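Long-range contacts in sarcosine oxidase (Pyrococcus horikoshii, PDB 1Y56), which probably oxidises L-proline as the flavin-dependent beta subunit of an L-proline dehydrogenase complex, carrying bound FAD beside a bound FMN: residues 345-350 against 359-364; 87-92 against 241-246; 321-326 against 365-370; 113-118 against 137-142. All coordinates share one frame; numbering follows the deposited sequence.

The four contacts form two groups in different parts of the fold. Interactions 2 and 4 share one mixed sheet, with centres about 11 Å apart. Strand 136-140 lies between strands 115-117 and 87-91, and 241-244 follows 87-91. Along the chain, interaction 4 falls within the span that interaction 2 bridges. Interactions 1 and 3 come later, with centres about 14 Å apart. Both use the C-terminal tail after helix 337-354, which folds first on that helix and then on the loop before strand 327-331. Interactions 2 and 3 lie about 36 Å apart between centres. The first group joins four neighbouring strands of one sheet; the second packs the tail on what is probably the dinucleotide-binding part.

Interaction 1 (345-350 against 359-364); sequences GEMVAE and LPVEWY
Met347 places CG anti to its own carbonyl carbon (chi1 -81°), and a bend at chi3 (148°) turns its methyl end toward the loop 359-364. Val361 has CG2 anti to the backbone N, which sets that methyl beside the sulfur: Met347 SD lies 4.1 Å from Val361 CG2. The two side chains slide past each other in opposite directions. Met347 CE does most of the touching. It packs on Leu359 CB and lies 3.5 Å from Val361 CA. The Leu359 side chain crosses that of Met347 at about a right angle. Tyr364 meets the same methyl with the edge of its ring, CE1 being 4.1 Å from Met347 CE. Glu346 runs extended beyond CG, and its OE2 lies 3.6 Å from Leu359 CD2. Its carboxylate is held by a salt bridge from Glu346 OE1 to Arg66. Tyr364 OH is hydrogen-bonded to Asn60, and Met347 and Tyr364 both touch Val63, so helix 58-78 covers this cluster. Between the segments the contact is apolar packing, and most of it is buried. Pro360 is the centre of an inverse gamma turn, and 361-363 form a short 3-10 segment. With this turn and 3-10 segment, the loop after helix 337-354 packs across that helix and helix 58-78, within the FAD-dependent oxidoreductase fold.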
loop_
_atom_site.group_PDB
_atom_site.type_symbol
_atom_site.label_atom_id
_atom_site.label_comp_id
_atom_site.label_asym_id
_atom_site.label_seq_id
_atom_site.Cartn_x
_atom_site.Cartn_y
_atom_site.Cartn_z
ATOM N N GLY B 345 -24.410 -17.841 48.427
ATOM C CA GLY B 345 -23.660 -19.078 48.264
ATOM C C GLY B 345 -24.345 -20.142 49.095
ATOM O O GLY B 345 -24.776 -21.179 48.572
ATOM N N GLU B 346 -24.477 -19.855 50.389
ATOM C CA GLU B 346 -25.190 -20.721 51.320
ATOM C C GLU B 346 -26.593 -21.105 50.820
ATOM O O GLU B 346 -26.921 -22.287 50.778
ATOM C CB GLU B 346 -25.270 -20.054 52.693
ATOM C CG GLU B 346 -25.547 -20.997 53.853
ATOM C CD GLU B 346 -25.523 -20.273 55.196
ATOM O OE1 GLU B 346 -24.490 -20.396 55.909
ATOM O OE2 GLU B 346 -26.521 -19.573 55.524
ATOM N N MET B 347 -27.405 -20.120 50.432
ATOM C CA MET B 347 -28.758 -20.386 49.926
ATOM C C MET B 347 -28.791 -21.318 48.709
ATOM O O MET B 347 -29.524 -22.302 48.707
ATOM C CB MET B 347 -29.458 -19.083 49.553
ATOM C CG MET B 347 -30.058 -18.325 50.702
ATOM S SD MET B 347 -30.438 -16.653 50.160
ATOM C CE MET B 347 -31.867 -16.311 51.155
ATOM N N VAL B 348 -28.014 -20.983 47.676
ATOM C CA VAL B 348 -27.982 -21.753 46.435
ATOM C C VAL B 348 -27.522 -23.175 46.726
ATOM O O VAL B 348 -28.136 -24.121 46.255
ATOM C CB VAL B 348 -27.099 -21.079 45.343
ATOM C CG1 VAL B 348 -26.878 -22.007 44.144
ATOM C CG2 VAL B 348 -27.713 -19.759 44.892
ATOM N N ALA B 349 -26.462 -23.323 47.521
ATOM C CA ALA B 349 -25.989 -24.647 47.941
ATOM C C ALA B 349 -27.143 -25.479 48.516
ATOM O O ALA B 349 -27.415 -26.575 48.043
ATOM C CB ALA B 349 -24.866 -24.520 48.954
ATOM N N GLU B 350 -27.837 -24.923 49.507
ATOM C CA GLU B 350 -28.973 -25.574 50.139
ATOM C C GLU B 350 -30.099 -25.909 49.172
ATOM O O GLU B 350 -30.695 -26.978 49.265
ATOM C CB GLU B 350 -29.498 -24.724 51.291
ATOM C CG GLU B 350 -28.624 -24.763 52.539
ATOM C CD GLU B 350 -29.083 -23.795 53.620
ATOM O OE1 GLU B 350 -30.153 -23.160 53.465
ATOM O OE2 GLU B 350 -28.362 -23.667 54.639
ATOM N N LEU B 359 -32.684 -19.388 55.246
ATOM C CA LEU B 359 -33.084 -18.009 54.907
ATOM C C LEU B 359 -34.302 -17.933 53.960
ATOM O O LEU B 359 -34.638 -18.915 53.295
ATOM C CB LEU B 359 -31.908 -17.255 54.269
ATOM C CG LEU B 359 -30.647 -16.655 54.930
ATOM C CD1 LEU B 359 -30.940 -15.693 56.111
ATOM C CD2 LEU B 359 -29.641 -17.740 55.312
ATOM N N PRO B 360 -34.960 -16.757 53.893
ATOM C CA PRO B 360 -36.126 -16.509 53.039
ATOM C C PRO B 360 -35.787 -16.273 51.554
ATOM O O PRO B 360 -36.026 -15.182 51.027
ATOM C CB PRO B 360 -36.720 -15.238 53.648
ATOM C CG PRO B 360 -35.562 -14.517 54.160
ATOM C CD PRO B 360 -34.620 -15.559 54.683
ATOM N N VAL B 361 -35.260 -17.301 50.890
ATOM C CA VAL B 361 -34.839 -17.214 49.489
ATOM C C VAL B 361 -35.988 -16.876 48.541
ATOM O O VAL B 361 -35.753 -16.322 47.467
ATOM C CB VAL B 361 -34.089 -18.512 49.029
ATOM C CG1 VAL B 361 -35.043 -19.672 48.849
ATOM C CG2 VAL B 361 -33.298 -18.283 47.755
ATOM N N GLU B 362 -37.223 -17.171 48.942
ATOM C CA GLU B 362 -38.378 -16.962 48.055
ATOM C C GLU B 362 -38.681 -15.488 47.727
ATOM O O GLU B 362 -39.360 -15.199 46.745
ATOM C CB GLU B 362 -39.632 -17.731 48.529
ATOM C CG GLU B 362 -40.164 -17.363 49.919
ATOM C CD GLU B 362 -39.298 -17.903 51.072
ATOM O OE1 GLU B 362 -39.415 -17.345 52.193
ATOM O OE2 GLU B 362 -38.507 -18.867 50.864
ATOM N N TRP B 363 -38.146 -14.567 48.522
ATOM C CA TRP B 363 -38.229 -13.128 48.217
ATOM C C TRP B 363 -37.627 -12.824 46.847
ATOM O O TRP B 363 -38.094 -11.929 46.138
ATOM C CB TRP B 363 -37.504 -12.324 49.295
ATOM C CG TRP B 363 -37.657 -10.835 49.196
ATOM C CD1 TRP B 363 -36.711 -9.941 48.770
ATOM C CD2 TRP B 363 -38.808 -10.052 49.558
ATOM N NE1 TRP B 363 -37.203 -8.655 48.839
ATOM C CE2 TRP B 363 -38.486 -8.695 49.315
ATOM C CE3 TRP B 363 -40.079 -10.364 50.057
ATOM C CZ2 TRP B 363 -39.393 -7.655 49.550
ATOM C CZ3 TRP B 363 -40.977 -9.328 50.291
ATOM C CH2 TRP B 363 -40.631 -7.994 50.033
ATOM N N TYR B 364 -36.597 -13.596 46.487
ATOM C CA TYR B 364 -35.835 -13.424 45.246
ATOM C C TYR B 364 -36.329 -14.360 44.145
ATOM O O TYR B 364 -35.564 -14.750 43.260
ATOM C CB TYR B 364 -34.331 -13.637 45.505
ATOM C CG TYR B 364 -33.833 -12.923 46.744
ATOM C CD1 TYR B 364 -33.495 -13.630 47.902
ATOM C CD2 TYR B 364 -33.736 -11.533 46.773
ATOM C CE1 TYR B 364 -33.050 -12.962 49.048
ATOM C CE2 TYR B 364 -33.299 -10.858 47.913
ATOM C CZ TYR B 364 -32.958 -11.573 49.040
ATOM O OH TYR B 364 -32.533 -10.882 50.154
#

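Interaction 2 (87-92 against 241-246); sequences YLFLLY and MVISFK
Strands 87-91 and 241-244 run parallel, their axes 4.7 Å apart at closest and 21° from alignment. Three backbone bonds join them: Leu88 N to Met241 O, Ile243 N to Leu88 O, and Leu90 N to Ile243 O. Tyr87, Phe89, Met241 and Ile243 share one face of the sheet. Met241 CB sits over the Tyr87 ring, 3.6 Å from its centroid, in a CH-pi contact. The Met241 sulfur lies obliquely to that ring. Ile243 CG1 covers a face of Phe89, 4.1 Å from the ring centroid, and Ile243 CD1 reaches Tyr87 CE1. On the other face, Leu90 CD1 meets Val242 CG2. Beyond the strands, Lys246 CD lies over the Tyr92 ring, 3.7 Å from its centroid. Ser244 OG is anti to its backbone N (chi1 -179°), which directs it to a hydrogen bond of 2.7 Å with Tyr92 OH. Ser244 OG also bonds Tyr247 N. Tyr87 OH is hydrogen-bonded to Gly50 O, and its side chain comes within about 5 Å of the FAD. The chemistry implies a largely apolar seam: CH groups cover aromatic faces, and a polar hydroxyl pair ties its far end.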
loop_
_atom_site.group_PDB
_atom_site.type_symbol
_atom_site.label_atom_id
_atom_site.label_comp_id
_atom_site.label_asym_id
_atom_site.label_seq_id
_atom_site.Cartn_x
_atom_site.Cartn_y
_atom_site.Cartn_z
ATOM N N TYR B 87 -21.576 1.656 58.643
ATOM C CA TYR B 87 -22.181 2.394 57.533
ATOM C C TYR B 87 -22.922 3.541 58.164
ATOM O O TYR B 87 -23.589 3.369 59.178
ATOM C CB TYR B 87 -23.230 1.551 56.838
ATOM C CG TYR B 87 -22.984 1.121 55.408
ATOM C CD1 TYR B 87 -23.807 1.585 54.388
ATOM C CD2 TYR B 87 -21.991 0.194 55.084
ATOM C CE1 TYR B 87 -23.636 1.165 53.077
ATOM C CE2 TYR B 87 -21.806 -0.238 53.762
ATOM C CZ TYR B 87 -22.636 0.250 52.769
ATOM O OH TYR B 87 -22.484 -0.158 51.466
ATOM N N LEU B 88 -22.847 4.703 57.537
ATOM C CA LEU B 88 -23.395 5.920 58.098
ATOM C C LEU B 88 -24.295 6.613 57.080
ATOM O O LEU B 88 -23.810 7.196 56.113
ATOM C CB LEU B 88 -22.234 6.823 58.477
ATOM C CG LEU B 88 -22.490 7.988 59.404
ATOM C CD1 LEU B 88 -22.824 7.473 60.802
ATOM C CD2 LEU B 88 -21.244 8.844 59.419
ATOM N N PHE B 89 -25.605 6.529 57.279
ATOM C CA PHE B 89 -26.552 7.204 56.401
ATOM C C PHE B 89 -26.838 8.598 56.941
ATOM O O PHE B 89 -27.461 8.730 57.992
ATOM C CB PHE B 89 -27.855 6.420 56.340
ATOM C CG PHE B 89 -27.783 5.158 55.521
ATOM C CD1 PHE B 89 -28.190 5.153 54.188
ATOM C CD2 PHE B 89 -27.351 3.956 56.091
ATOM C CE1 PHE B 89 -28.148 3.980 53.439
ATOM C CE2 PHE B 89 -27.309 2.784 55.342
ATOM C CZ PHE B 89 -27.705 2.792 54.025
ATOM N N LEU B 90 -26.391 9.639 56.244
ATOM C CA LEU B 90 -26.678 11.006 56.697
ATOM C C LEU B 90 -28.098 11.442 56.352
ATOM O O LEU B 90 -28.529 11.292 55.218
ATOM C CB LEU B 90 -25.695 12.010 56.098
ATOM C CG LEU B 90 -24.198 11.765 56.243
ATOM C CD1 LEU B 90 -23.438 12.740 55.366
ATOM C CD2 LEU B 90 -23.790 11.865 57.704
ATOM N N LEU B 91 -28.810 11.999 57.328
ATOM C CA LEU B 91 -30.182 12.479 57.137
ATOM C C LEU B 91 -30.271 13.998 57.299
ATOM O O LEU B 91 -29.565 14.590 58.112
ATOM C CB LEU B 91 -31.116 11.794 58.133
ATOM C CG LEU B 91 -31.540 10.324 58.024
ATOM C CD1 LEU B 91 -30.741 9.460 57.056
ATOM C CD2 LEU B 91 -31.501 9.715 59.413
ATOM N N TYR B 92 -31.160 14.622 56.529
ATOM C CA TYR B 92 -31.245 16.093 56.482
ATOM C C TYR B 92 -32.616 16.692 56.742
ATOM O O TYR B 92 -32.709 17.897 56.946
ATOM C CB TYR B 92 -30.748 16.624 55.142
ATOM C CG TYR B 92 -29.403 16.104 54.753
ATOM C CD1 TYR B 92 -28.259 16.849 54.997
ATOM C CD2 TYR B 92 -29.269 14.860 54.138
ATOM C CE1 TYR B 92 -27.009 16.375 54.632
ATOM C CE2 TYR B 92 -28.030 14.379 53.772
ATOM C CZ TYR B 92 -26.906 15.141 54.017
ATOM O OH TYR B 92 -25.674 14.668 53.657
ATOM N N MET B 241 -18.465 3.478 55.626
ATOM C CA MET B 241 -19.067 3.901 54.378
ATOM C C MET B 241 -20.048 5.028 54.727
ATOM O O MET B 241 -20.968 4.825 55.509
ATOM C CB MET B 241 -19.805 2.723 53.771
ATOM C CG MET B 241 -20.258 2.915 52.351
ATOM S SD MET B 241 -18.938 2.650 51.157
ATOM C CE MET B 241 -18.796 4.306 50.552
ATOM N N VAL B 242 -19.834 6.227 54.204
ATOM C CA VAL B 242 -20.807 7.299 54.428
ATOM C C VAL B 242 -21.727 7.458 53.211
ATOM O O VAL B 242 -21.257 7.567 52.068
ATOM C CB VAL B 242 -20.181 8.641 54.975
ATOM C CG1 VAL B 242 -18.682 8.631 54.912
ATOM C CG2 VAL B 242 -20.747 9.852 54.286
ATOM N N ILE B 243 -23.035 7.429 53.473
ATOM C CA ILE B 243 -24.050 7.576 52.439
ATOM C C ILE B 243 -24.770 8.892 52.619
ATOM O O ILE B 243 -25.137 9.258 53.741
ATOM C CB ILE B 243 -25.098 6.431 52.489
ATOM C CG1 ILE B 243 -24.421 5.056 52.567
ATOM C CG2 ILE B 243 -26.084 6.522 51.303
ATOM C CD1 ILE B 243 -23.567 4.678 51.365
ATOM N N SER B 244 -24.967 9.600 51.511
ATOM C CA SER B 244 -25.828 10.777 51.496
ATOM C C SER B 244 -26.851 10.682 50.360
ATOM O O SER B 244 -26.522 10.940 49.197
ATOM C CB SER B 244 -24.999 12.050 51.379
ATOM O OG SER B 244 -25.837 13.185 51.382
ATOM N N PHE B 245 -28.079 10.284 50.694
ATOM C CA PHE B 245 -29.149 10.234 49.710
ATOM C C PHE B 245 -29.411 11.635 49.163
ATOM O O PHE B 245 -29.502 11.818 47.950
ATOM C CB PHE B 245 -30.438 9.658 50.294
ATOM C CG PHE B 245 -30.521 8.154 50.250
ATOM C CD1 PHE B 245 -31.166 7.454 51.263
ATOM C CD2 PHE B 245 -29.967 7.429 49.196
ATOM C CE1 PHE B 245 -31.257 6.052 51.226
ATOM C CE2 PHE B 245 -30.052 6.017 49.157
ATOM C CZ PHE B 245 -30.702 5.338 50.175
ATOM N N LYS B 246 -29.500 12.626 50.047
ATOM C CA LYS B 246 -29.802 13.976 49.607
ATOM C C LYS B 246 -28.797 14.477 48.575
ATOM O O LYS B 246 -29.188 15.048 47.570
ATOM C CB LYS B 246 -29.912 14.934 50.790
ATOM C CG LYS B 246 -29.803 16.405 50.423
ATOM C CD LYS B 246 -30.039 17.305 51.630
ATOM C CE LYS B 246 -29.530 18.731 51.405
ATOM N NZ LYS B 246 -30.470 19.527 50.567
#

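Interaction 3 (321-326 against 365-370); sequences IEELND and DPYRFE
The two segments meet as irregular chain, a loop against a tail with helical torsions but no regular helix, and their closest CA atoms are Ile321 and Pro366, 7.5 Å apart. Tyr367 OH carries the polar contact. It accepts from Glu322 N at 2.8 Å in a nearly straight bond (176°), and donates to Glu323 OE1 at 2.6 Å. The hydroxyl thus acts as both acceptor and donor. Glu323 OE1 lies at the ring edge, in plane, while the hydroxyl meets the carboxylate from above its plane, the carboxylate and ring planes being 66° apart. A bend at chi2 (-77°) turns the Glu323 carboxylate to the ring. Ile321 CD1 packs on Pro366 CB at 3.7 Å, and Pro366 also touches Ile329 of strand 327-331. Asp365 OD2 accepts from Tyr367 N at 3.0 Å, an Asx turn that shapes the backbone at Tyr367. Tyr367 OH, with Ile321 on Pro366, joins the tail to the loop between strands 320-321 and 327-331 of the mixed sheet that includes the Rossmann-type strands.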
loop_
_atom_site.group_PDB
_atom_site.type_symbol
_atom_site.label_atom_id
_atom_site.label_comp_id
_atom_site.label_asym_id
_atom_site.label_seq_id
_atom_site.Cartn_x
_atom_site.Cartn_y
_atom_site.Cartn_z
ATOM N N ILE B 321 -35.138 -22.791 38.195
ATOM C CA ILE B 321 -36.028 -22.702 37.060
ATOM C C ILE B 321 -36.488 -24.120 36.776
ATOM O O ILE B 321 -35.677 -25.020 36.517
ATOM C CB ILE B 321 -35.337 -22.081 35.846
ATOM C CG1 ILE B 321 -34.808 -20.680 36.197
ATOM C CG2 ILE B 321 -36.274 -22.089 34.627
ATOM C CD1 ILE B 321 -35.866 -19.669 36.616
ATOM N N GLU B 322 -37.802 -24.304 36.838
ATOM C CA GLU B 322 -38.407 -25.632 36.904
ATOM C C GLU B 322 -38.517 -26.343 35.547
ATOM O O GLU B 322 -38.411 -27.577 35.468
ATOM C CB GLU B 322 -39.783 -25.531 37.566
ATOM C CG GLU B 322 -40.127 -26.707 38.463
ATOM C CD GLU B 322 -39.408 -26.667 39.815
ATOM O OE1 GLU B 322 -39.342 -25.576 40.429
ATOM O OE2 GLU B 322 -38.923 -27.732 40.269
ATOM N N GLU B 323 -38.720 -25.559 34.491
ATOM C CA GLU B 323 -38.980 -26.104 33.155
ATOM C C GLU B 323 -37.713 -26.529 32.416
ATOM O O GLU B 323 -37.786 -27.225 31.397
ATOM C CB GLU B 323 -39.837 -25.149 32.309
ATOM C CG GLU B 323 -39.690 -23.676 32.658
ATOM C CD GLU B 323 -40.435 -23.263 33.940
ATOM O OE1 GLU B 323 -40.310 -22.092 34.346
ATOM O OE2 GLU B 323 -41.142 -24.092 34.549
ATOM N N LEU B 324 -36.560 -26.111 32.922
ATOM C CA LEU B 324 -35.311 -26.717 32.491
ATOM C C LEU B 324 -34.769 -27.514 33.652
ATOM O O LEU B 324 -34.665 -27.006 34.773
ATOM C CB LEU B 324 -34.293 -25.684 32.009
ATOM C CG LEU B 324 -32.982 -26.256 31.444
ATOM C CD1 LEU B 324 -33.215 -27.315 30.371
ATOM C CD2 LEU B 324 -32.098 -25.154 30.894
ATOM N N ASN B 325 -34.443 -28.775 33.388
ATOM C CA ASN B 325 -34.081 -29.656 34.484
ATOM C C ASN B 325 -32.676 -29.549 35.020
ATOM O O ASN B 325 -31.701 -30.127 34.504
ATOM C CB ASN B 325 -34.629 -31.070 34.365
ATOM C CG ASN B 325 -35.969 -31.197 35.047
ATOM O OD1 ASN B 325 -36.927 -30.516 34.677
ATOM N ND2 ASN B 325 -36.035 -32.029 36.087
ATOM N N ASP B 326 -32.676 -28.735 36.081
ATOM C CA ASP B 326 -31.612 -28.426 37.032
ATOM C C ASP B 326 -30.887 -27.147 36.644
ATOM O O ASP B 326 -29.660 -27.040 36.725
ATOM C CB ASP B 326 -30.728 -29.635 37.328
ATOM C CG ASP B 326 -31.556 -30.900 37.614
ATOM O OD1 ASP B 326 -32.623 -30.797 38.277
ATOM O OD2 ASP B 326 -31.141 -31.993 37.147
ATOM N N ASP B 365 -37.616 -14.705 44.206
ATOM C CA ASP B 365 -38.249 -15.610 43.252
ATOM C C ASP B 365 -38.080 -15.134 41.805
ATOM O O ASP B 365 -38.540 -14.045 41.439
ATOM C CB ASP B 365 -39.734 -15.779 43.590
ATOM C CG ASP B 365 -40.407 -16.904 42.805
ATOM O OD1 ASP B 365 -41.616 -17.103 43.017
ATOM O OD2 ASP B 365 -39.760 -17.594 41.986
ATOM N N PRO B 366 -37.390 -15.949 40.987
ATOM C CA PRO B 366 -37.249 -15.775 39.546
ATOM C C PRO B 366 -38.578 -15.567 38.833
ATOM O O PRO B 366 -38.629 -14.885 37.813
ATOM C CB PRO B 366 -36.656 -17.105 39.104
ATOM C CG PRO B 366 -35.867 -17.555 40.262
ATOM C CD PRO B 366 -36.638 -17.122 41.468
ATOM N N TYR B 367 -39.641 -16.154 39.368
ATOM C CA TYR B 367 -40.946 -16.070 38.728
ATOM C C TYR B 367 -41.749 -14.815 39.084
ATOM O O TYR B 367 -42.804 -14.558 38.494
ATOM C CB TYR B 367 -41.758 -17.337 39.008
ATOM C CG TYR B 367 -41.141 -18.572 38.399
ATOM C CD1 TYR B 367 -41.300 -18.865 37.038
ATOM C CD2 TYR B 367 -40.394 -19.446 39.176
ATOM C CE1 TYR B 367 -40.729 -20.005 36.473
ATOM C CE2 TYR B 367 -39.827 -20.589 38.623
ATOM C CZ TYR B 367 -39.993 -20.865 37.273
ATOM O OH TYR B 367 -39.407 -22.001 36.743
ATOM N N ARG B 368 -41.252 -14.017 40.018
ATOM C CA ARG B 368 -42.051 -12.900 40.504
ATOM C C ARG B 368 -42.453 -11.913 39.416
ATOM O O ARG B 368 -43.500 -11.289 39.514
ATOM C CB ARG B 368 -41.379 -12.181 41.687
ATOM C CG ARG B 368 -40.162 -11.332 41.371
ATOM C CD ARG B 368 -39.593 -10.763 42.661
ATOM N NE ARG B 368 -38.359 -9.999 42.477
ATOM C CZ ARG B 368 -37.143 -10.533 42.364
ATOM N NH1 ARG B 368 -36.975 -11.850 42.388
ATOM N NH2 ARG B 368 -36.092 -9.747 42.216
ATOM N N PHE B 369 -41.626 -11.791 38.380
ATOM C CA PHE B 369 -41.767 -10.700 37.414
ATOM C C PHE B 369 -42.892 -10.940 36.426
ATOM O O PHE B 369 -43.675 -10.027 36.148
ATOM C CB PHE B 369 -40.456 -10.445 36.670
ATOM C CG PHE B 369 -39.285 -10.211 37.569
ATOM C CD1 PHE B 369 -39.167 -9.028 38.281
ATOM C CD2 PHE B 369 -38.294 -11.178 37.700
ATOM C CE1 PHE B 369 -38.086 -8.808 39.119
ATOM C CE2 PHE B 369 -37.200 -10.969 38.536
ATOM C CZ PHE B 369 -37.093 -9.781 39.242
ATOM N N GLU B 370 -42.965 -12.163 35.901
ATOM C CA GLU B 370 -44.054 -12.543 35.019
ATOM C C GLU B 370 -45.350 -12.586 35.811
ATOM O O GLU B 370 -46.372 -12.101 35.339
ATOM C CB GLU B 370 -43.783 -13.864 34.291
ATOM C CG GLU B 370 -44.054 -15.143 35.074
ATOM C CD GLU B 370 -43.767 -16.412 34.265
ATOM O OE1 GLU B 370 -43.905 -17.517 34.834
ATOM O OE2 GLU B 370 -43.399 -16.317 33.068
#

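Interaction 4 (113-118 against 137-142)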
loop_
_atom_site.group_PDB
_atom_site.type_symbol
_atom_site.label_atom_id
_atom_site.label_comp_id
_atom_site.label_asym_id
_atom_site.label_seq_id
_atom_site.Cartn_x
_atom_site.Cartn_y
_atom_site.Cartn_z
ATOM N N PRO B 113 -28.806 -4.357 64.938
ATOM C CA PRO B 113 -28.938 -3.319 65.952
ATOM C C PRO B 113 -28.498 -1.943 65.454
ATOM O O PRO B 113 -27.541 -1.378 65.974
ATOM C CB PRO B 113 -28.026 -3.822 67.077
ATOM C CG PRO B 113 -26.967 -4.577 66.392
ATOM C CD PRO B 113 -27.560 -5.133 65.113
ATOM N N THR B 114 -29.202 -1.406 64.461
ATOM C CA THR B 114 -28.933 -0.059 63.958
ATOM C C THR B 114 -29.480 0.990 64.936
ATOM O O THR B 114 -30.536 0.785 65.531
ATOM C CB THR B 114 -29.562 0.136 62.557
ATOM O OG1 THR B 114 -29.266 -1.002 61.733
ATOM C CG2 THR B 114 -29.049 1.404 61.890
ATOM N N LYS B 115 -28.763 2.098 65.103
ATOM C CA LYS B 115 -29.249 3.225 65.904
ATOM C C LYS B 115 -29.491 4.441 65.025
ATOM O O LYS B 115 -28.727 4.699 64.093
ATOM C CB LYS B 115 -28.242 3.645 66.988
ATOM C CG LYS B 115 -27.513 2.520 67.706
ATOM C CD LYS B 115 -26.624 3.056 68.811
ATOM C CE LYS B 115 -25.377 3.722 68.273
ATOM N NZ LYS B 115 -24.474 4.183 69.357
ATOM N N LEU B 116 -30.542 5.196 65.333
ATOM C CA LEU B 116 -30.663 6.560 64.827
ATOM C C LEU B 116 -29.732 7.413 65.690
ATOM O O LEU B 116 -29.787 7.351 66.919
ATOM C CB LEU B 116 -32.102 7.054 64.977
ATOM C CG LEU B 116 -32.800 7.977 63.969
ATOM C CD1 LEU B 116 -33.611 9.054 64.703
ATOM C CD2 LEU B 116 -31.825 8.609 63.008
ATOM N N ILE B 117 -28.853 8.191 65.080
ATOM C CA ILE B 117 -27.942 8.978 65.899
ATOM C C ILE B 117 -27.902 10.467 65.608
ATOM O O ILE B 117 -28.470 10.962 64.639
ATOM C CB ILE B 117 -26.494 8.428 65.898
ATOM C CG1 ILE B 117 -25.852 8.572 64.509
ATOM C CG2 ILE B 117 -26.447 6.994 66.489
ATOM C CD1 ILE B 117 -24.341 8.610 64.530
ATOM N N THR B 118 -27.179 11.144 66.485
ATOM C CA THR B 118 -27.005 12.575 66.495
ATOM C C THR B 118 -25.908 13.044 65.543
ATOM O O THR B 118 -24.912 12.334 65.333
ATOM C CB THR B 118 -26.689 13.015 67.930
ATOM O OG1 THR B 118 -27.770 13.802 68.399
ATOM C CG2 THR B 118 -25.464 13.838 68.012
ATOM N N ALA B 137 -28.430 10.780 61.772
ATOM C CA ALA B 137 -27.781 9.833 60.882
ATOM C C ALA B 137 -28.158 8.449 61.313
ATOM O O ALA B 137 -28.362 8.198 62.501
ATOM C CB ALA B 137 -26.276 10.003 60.912
ATOM N N SER B 138 -28.266 7.554 60.344
ATOM C CA SER B 138 -28.496 6.158 60.634
ATOM C C SER B 138 -27.137 5.480 60.731
ATOM O O SER B 138 -26.321 5.557 59.800
ATOM C CB SER B 138 -29.327 5.520 59.540
ATOM O OG SER B 138 -29.650 4.204 59.896
ATOM N N TRP B 139 -26.895 4.826 61.863
ATOM C CA TRP B 139 -25.597 4.245 62.156
ATOM C C TRP B 139 -25.719 2.791 62.563
ATOM O O TRP B 139 -26.514 2.465 63.430
ATOM C CB TRP B 139 -24.933 5.051 63.275
ATOM C CG TRP B 139 -23.718 4.409 63.871
ATOM C CD1 TRP B 139 -23.594 3.932 65.135
ATOM C CD2 TRP B 139 -22.460 4.176 63.229
ATOM N NE1 TRP B 139 -22.337 3.415 65.332
ATOM C CE2 TRP B 139 -21.618 3.551 64.176
ATOM C CE3 TRP B 139 -21.959 4.434 61.949
ATOM C CZ2 TRP B 139 -20.299 3.176 63.882
ATOM C CZ3 TRP B 139 -20.641 4.057 61.657
ATOM C CH2 TRP B 139 -19.832 3.438 62.619
ATOM N N ASN B 140 -24.944 1.921 61.933
ATOM C CA ASN B 140 -24.779 0.554 62.429
ATOM C C ASN B 140 -23.302 0.178 62.460
ATOM O O ASN B 140 -22.635 0.178 61.416
ATOM C CB ASN B 140 -25.577 -0.463 61.608
ATOM C CG ASN B 140 -25.475 -1.880 62.169
ATOM O OD1 ASN B 140 -26.376 -2.362 62.842
ATOM N ND2 ASN B 140 -24.374 -2.543 61.896
ATOM N N PRO B 141 -22.786 -0.157 63.654
ATOM C CA PRO B 141 -21.350 -0.415 63.783
ATOM C C PRO B 141 -20.890 -1.789 63.266
ATOM O O PRO B 141 -19.692 -2.010 63.146
ATOM C CB PRO B 141 -21.097 -0.273 65.289
ATOM C CG PRO B 141 -22.408 -0.610 65.934
ATOM C CD PRO B 141 -23.505 -0.318 64.935
ATOM N N THR B 142 -21.811 -2.694 62.945
ATOM C CA THR B 142 -21.410 -4.007 62.424
ATOM C C THR B 142 -21.427 -4.144 60.895
ATOM O O THR B 142 -21.154 -5.223 60.372
ATOM C CB THR B 142 -22.205 -5.158 63.054
ATOM O OG1 THR B 142 -23.604 -4.894 62.936
ATOM C CG2 THR B 142 -21.852 -5.307 64.509
#
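Lys115 and Trp139 bond each other twice through the backbone, Lys115 N to Trp139 O at 2.8 Å and Trp139 N to Lys115 O at 2.9 Å. Ile117 and Ala137 repeat the pattern: Ile117 N gives to Ala137 O, and Ala137 N to Ile117 O at 2.9 Å. The last bond is more bent, at 152°. Leu116 and Ser138 make the non-hydrogen-bonded pair between; the Ser138 backbone bonds Phe89 of strand 87-91 instead. This is an antiparallel ladder at the edge of the mixed sheet, with strand 115-117 outermost within the chain. On the face of Lys115 and Ile117, Lys115 CE lies at the Trp139 ring edge, in plane, 3.6 Å from CD1. Ile117 CG1 takes the position between backbone N and carbonyl carbon (chi1 67°), and Ile117 CD1 packs on Trp139 CB at 3.8 Å. Beside the ladder, Thr114 CG2 lies 3.5 Å from Ser138 OG. The hydroxyls have partners outside the pair: Thr114 OG1 bonds Gln107, Ser138 OG bonds Gln54, and Thr142 OG1 bonds Gln53.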